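Local coordinates for protein Abbfa_003403 (Acinetobacter baumannii, PDB 4ZXH) that probably builds a peptide product as a four-domain nonribosomal peptide synthetase, with condensation, adenylation, peptidyl carrier and thioesterase domains in one chain, at residues V992-L1004 / A1029-G1041. Sequence-based numbering, arbitrary orientation.
Sequences VKRVGIHDDFFEL and ALLAQYSTVERLG
Two backbone bonds join the loop 997-1001 to the linker between helices 1028-1033 and 1037-1046: Phe1001 N gives to Ser1035 O (2.9 Å), and Glu1038 N, in the first turn of the second helix, to Ile997 O (2.8 Å). Thr1036 suits the N-cap because its hydroxyl can accept from a backbone N-H of the first turn: OG1, held between backbone N and carbonyl carbon (chi1 69°), accepts from Arg1039 N, while CG2 lies against His998 O. Ser1035 OG donates to Asp1000 OD2 (2.9 Å) from above the carboxylate plane. The other oxygen, OD1, accepts from Phe1002 N, an Asx turn, and also from Glu1003 N, which completes an Asx motif, so one short acid ties the linker to the helically curled residues 1001-1003. Branched Ile997 and Val1037 pack CG2 to CG1 at 4.2 Å, and Phe1001 swings CG away from its own N (chi1 176°), bringing CE2 within 4.4 Å of Leu1031 CD2 among Leu1010 and Leu1014 of helix 1008-1022. Near the N-cap, the His998 edge meets the Glu1038 carboxylate, planes perpendicular. This loop-to-helix packing belongs to the helical-bundle fold of peptidyl carrier domains; the side chain of Phe1002 lies about 5 Å from the bound 4'-phosphopantetheine.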
# COMPACT_ATOMS: atom_id res chain seq x y z
N VAL A 992 28.24 1.77 -5.55
CA VAL A 992 27.68 2.37 -6.74
C VAL A 992 28.44 3.66 -6.95
O VAL A 992 28.58 4.43 -6.01
CB VAL A 992 26.17 2.63 -6.58
CG1 VAL A 992 25.58 3.21 -7.84
CG2 VAL A 992 25.48 1.35 -6.21
N LYS A 993 28.96 3.89 -8.16
CA LYS A 993 29.90 4.99 -8.39
C LYS A 993 29.25 6.33 -8.12
O LYS A 993 29.82 7.12 -7.38
CB LYS A 993 30.47 4.97 -9.81
CG LYS A 993 31.35 3.76 -10.13
CD LYS A 993 32.56 3.69 -9.21
CE LYS A 993 33.56 4.79 -9.50
NZ LYS A 993 34.68 4.75 -8.53
N ARG A 994 28.07 6.57 -8.68
CA ARG A 994 27.44 7.90 -8.61
C ARG A 994 25.94 7.85 -8.31
O ARG A 994 25.16 7.32 -9.09
CB ARG A 994 27.68 8.65 -9.91
CG ARG A 994 27.18 10.08 -9.92
CD ARG A 994 27.14 10.63 -11.33
NE ARG A 994 28.45 10.88 -11.90
CZ ARG A 994 28.79 10.57 -13.15
NH1 ARG A 994 27.92 9.95 -13.91
NH2 ARG A 994 30.00 10.86 -13.62
N VAL A 995 25.55 8.40 -7.17
CA VAL A 995 24.19 8.25 -6.67
C VAL A 995 23.46 9.57 -6.67
O VAL A 995 23.94 10.56 -6.13
CB VAL A 995 24.18 7.66 -5.24
CG1 VAL A 995 22.84 7.86 -4.57
CG2 VAL A 995 24.53 6.17 -5.27
N GLY A 996 22.29 9.58 -7.29
CA GLY A 996 21.48 10.77 -7.34
C GLY A 996 20.48 10.75 -6.21
O GLY A 996 20.14 9.69 -5.71
N ILE A 997 19.98 11.92 -5.84
CA ILE A 997 19.12 12.02 -4.67
C ILE A 997 17.75 11.34 -4.84
O ILE A 997 16.99 11.25 -3.88
CB ILE A 997 18.91 13.49 -4.28
CG1 ILE A 997 18.09 14.23 -5.33
CG2 ILE A 997 20.27 14.18 -4.05
CD1 ILE A 997 17.79 15.66 -4.96
N HIS A 998 17.44 10.84 -6.03
CA HIS A 998 16.19 10.10 -6.25
C HIS A 998 16.40 8.60 -6.47
O HIS A 998 15.46 7.88 -6.75
CB HIS A 998 15.43 10.70 -7.44
CG HIS A 998 14.97 12.09 -7.18
ND1 HIS A 998 15.11 13.11 -8.10
CD2 HIS A 998 14.41 12.65 -6.08
CE1 HIS A 998 14.64 14.24 -7.58
NE2 HIS A 998 14.21 13.98 -6.36
N ASP A 999 17.64 8.14 -6.33
CA ASP A 999 17.93 6.72 -6.44
C ASP A 999 17.54 6.04 -5.16
O ASP A 999 17.88 6.50 -4.07
CB ASP A 999 19.41 6.48 -6.74
CG ASP A 999 19.80 6.91 -8.15
OD1 ASP A 999 18.88 7.09 -8.99
OD2 ASP A 999 21.00 7.08 -8.42
N ASP A 1000 16.83 4.93 -5.30
CA ASP A 1000 16.33 4.18 -4.16
C ASP A 1000 17.38 3.18 -3.66
O ASP A 1000 18.01 2.44 -4.43
CB ASP A 1000 15.02 3.48 -4.53
CG ASP A 1000 14.40 2.73 -3.37
OD1 ASP A 1000 14.98 1.72 -2.91
OD2 ASP A 1000 13.31 3.16 -2.93
N PHE A 1001 17.57 3.17 -2.35
CA PHE A 1001 18.61 2.38 -1.73
C PHE A 1001 18.49 0.92 -2.10
O PHE A 1001 19.49 0.28 -2.41
CB PHE A 1001 18.54 2.57 -0.22
CG PHE A 1001 19.50 1.74 0.55
CD1 PHE A 1001 20.83 2.14 0.67
CD2 PHE A 1001 19.07 0.59 1.18
CE1 PHE A 1001 21.74 1.37 1.40
CE2 PHE A 1001 19.97 -0.19 1.92
CZ PHE A 1001 21.30 0.20 2.03
N PHE A 1002 17.27 0.39 -2.09
CA PHE A 1002 17.09 -1.04 -2.29
C PHE A 1002 17.06 -1.39 -3.79
O PHE A 1002 17.51 -2.46 -4.18
CB PHE A 1002 15.81 -1.51 -1.58
CG PHE A 1002 15.87 -1.37 -0.08
CD1 PHE A 1002 16.44 -2.38 0.70
CD2 PHE A 1002 15.39 -0.23 0.54
CE1 PHE A 1002 16.52 -2.25 2.10
CE2 PHE A 1002 15.46 -0.09 1.93
CZ PHE A 1002 16.04 -1.09 2.71
N GLU A 1003 16.57 -0.48 -4.61
CA GLU A 1003 16.66 -0.66 -6.06
C GLU A 1003 18.10 -0.63 -6.55
O GLU A 1003 18.44 -1.34 -7.49
CB GLU A 1003 15.85 0.41 -6.79
CG GLU A 1003 14.35 0.23 -6.65
CD GLU A 1003 13.56 1.39 -7.24
OE1 GLU A 1003 14.18 2.33 -7.79
OE2 GLU A 1003 12.31 1.35 -7.14
N LEU A 1004 18.93 0.18 -5.91
CA LEU A 1004 20.34 0.23 -6.26
C LEU A 1004 21.14 -1.02 -5.88
O LEU A 1004 22.32 -1.12 -6.18
CB LEU A 1004 21.00 1.44 -5.62
CG LEU A 1004 20.67 2.82 -6.19
CD1 LEU A 1004 21.37 3.85 -5.36
CD2 LEU A 1004 21.08 2.94 -7.66
N ALA A 1029 13.37 1.40 10.19
CA ALA A 1029 12.01 1.71 9.79
C ALA A 1029 11.97 3.02 9.01
O ALA A 1029 11.28 3.11 7.99
CB ALA A 1029 11.09 1.76 10.99
N LEU A 1030 12.70 4.02 9.49
CA LEU A 1030 12.80 5.30 8.79
C LEU A 1030 13.46 5.14 7.43
O LEU A 1030 13.05 5.78 6.46
CB LEU A 1030 13.58 6.32 9.62
CG LEU A 1030 12.70 6.94 10.71
CD1 LEU A 1030 13.49 7.79 11.72
CD2 LEU A 1030 11.62 7.75 10.04
N LEU A 1031 14.47 4.28 7.35
CA LEU A 1031 15.13 4.07 6.06
C LEU A 1031 14.24 3.31 5.08
O LEU A 1031 14.28 3.53 3.87
CB LEU A 1031 16.45 3.32 6.24
CG LEU A 1031 17.14 2.93 4.94
CD1 LEU A 1031 17.48 4.16 4.15
CD2 LEU A 1031 18.39 2.14 5.24
N ALA A 1032 13.43 2.40 5.60
CA ALA A 1032 12.57 1.60 4.73
C ALA A 1032 11.51 2.43 4.07
O ALA A 1032 11.02 2.14 2.98
CB ALA A 1032 11.94 0.50 5.51
N GLN A 1033 11.24 3.53 4.70
CA GLN A 1033 10.11 4.27 4.28
C GLN A 1033 10.51 5.61 3.64
O GLN A 1033 9.85 6.12 2.73
CB GLN A 1033 9.22 4.35 5.49
CG GLN A 1033 8.03 5.31 5.57
CD GLN A 1033 7.13 5.27 4.29
OE1 GLN A 1033 7.48 5.97 3.40
NE2 GLN A 1033 6.17 4.26 4.11
N TYR A 1034 11.68 6.09 4.06
CA TYR A 1034 12.38 7.15 3.37
C TYR A 1034 13.68 6.63 2.73
O TYR A 1034 14.77 6.91 3.23
CB TYR A 1034 12.65 8.31 4.34
CG TYR A 1034 11.39 8.79 5.00
CD1 TYR A 1034 10.52 9.67 4.35
CD2 TYR A 1034 11.03 8.33 6.25
CE1 TYR A 1034 9.35 10.09 4.95
CE2 TYR A 1034 9.86 8.74 6.86
CZ TYR A 1034 9.02 9.63 6.20
OH TYR A 1034 7.84 10.05 6.76
N SER A 1035 13.59 5.95 1.59
CA SER A 1035 14.74 5.22 1.05
C SER A 1035 15.52 5.85 -0.13
O SER A 1035 16.44 5.25 -0.68
CB SER A 1035 14.27 3.82 0.65
OG SER A 1035 13.09 3.91 -0.12
N THR A 1036 15.15 7.07 -0.50
CA THR A 1036 16.01 7.86 -1.39
C THR A 1036 16.73 8.90 -0.57
O THR A 1036 16.31 9.21 0.55
CB THR A 1036 15.22 8.58 -2.47
OG1 THR A 1036 14.43 9.61 -1.85
CG2 THR A 1036 14.34 7.59 -3.25
N VAL A 1037 17.82 9.45 -1.11
CA VAL A 1037 18.56 10.48 -0.37
C VAL A 1037 17.68 11.71 -0.16
O VAL A 1037 17.69 12.32 0.91
CB VAL A 1037 19.84 10.88 -1.09
CG1 VAL A 1037 20.46 12.07 -0.40
CG2 VAL A 1037 20.80 9.71 -1.11
N GLU A 1038 16.89 12.07 -1.18
CA GLU A 1038 16.03 13.24 -1.03
C GLU A 1038 15.10 13.08 0.16
O GLU A 1038 15.03 13.96 1.04
CB GLU A 1038 15.20 13.49 -2.28
CG GLU A 1038 14.57 14.89 -2.29
CD GLU A 1038 13.22 14.93 -2.98
OE1 GLU A 1038 12.47 13.94 -2.88
OE2 GLU A 1038 12.93 15.94 -3.66
N ARG A 1039 14.37 11.96 0.18
CA ARG A 1039 13.31 11.77 1.15
C ARG A 1039 13.87 11.64 2.56
O ARG A 1039 13.31 12.18 3.51
CB ARG A 1039 12.46 10.56 0.78
CG ARG A 1039 11.44 10.90 -0.28
CD ARG A 1039 10.77 9.70 -0.95
NE ARG A 1039 10.12 8.74 -0.05
CZ ARG A 1039 9.17 9.05 0.83
NH1 ARG A 1039 8.75 10.30 1.00
NH2 ARG A 1039 8.65 8.09 1.57
N LEU A 1040 14.99 10.94 2.69
CA LEU A 1040 15.60 10.73 4.00
C LEU A 1040 16.19 12.04 4.48
O LEU A 1040 16.15 12.35 5.66
CB LEU A 1040 16.66 9.63 3.93
CG LEU A 1040 17.46 9.23 5.16
CD1 LEU A 1040 16.58 8.66 6.27
CD2 LEU A 1040 18.49 8.21 4.72
N GLY A 1041 16.73 12.80 3.54
CA GLY A 1041 17.33 14.09 3.82
C GLY A 1041 16.31 15.08 4.35
O GLY A 1041 16.64 15.86 5.24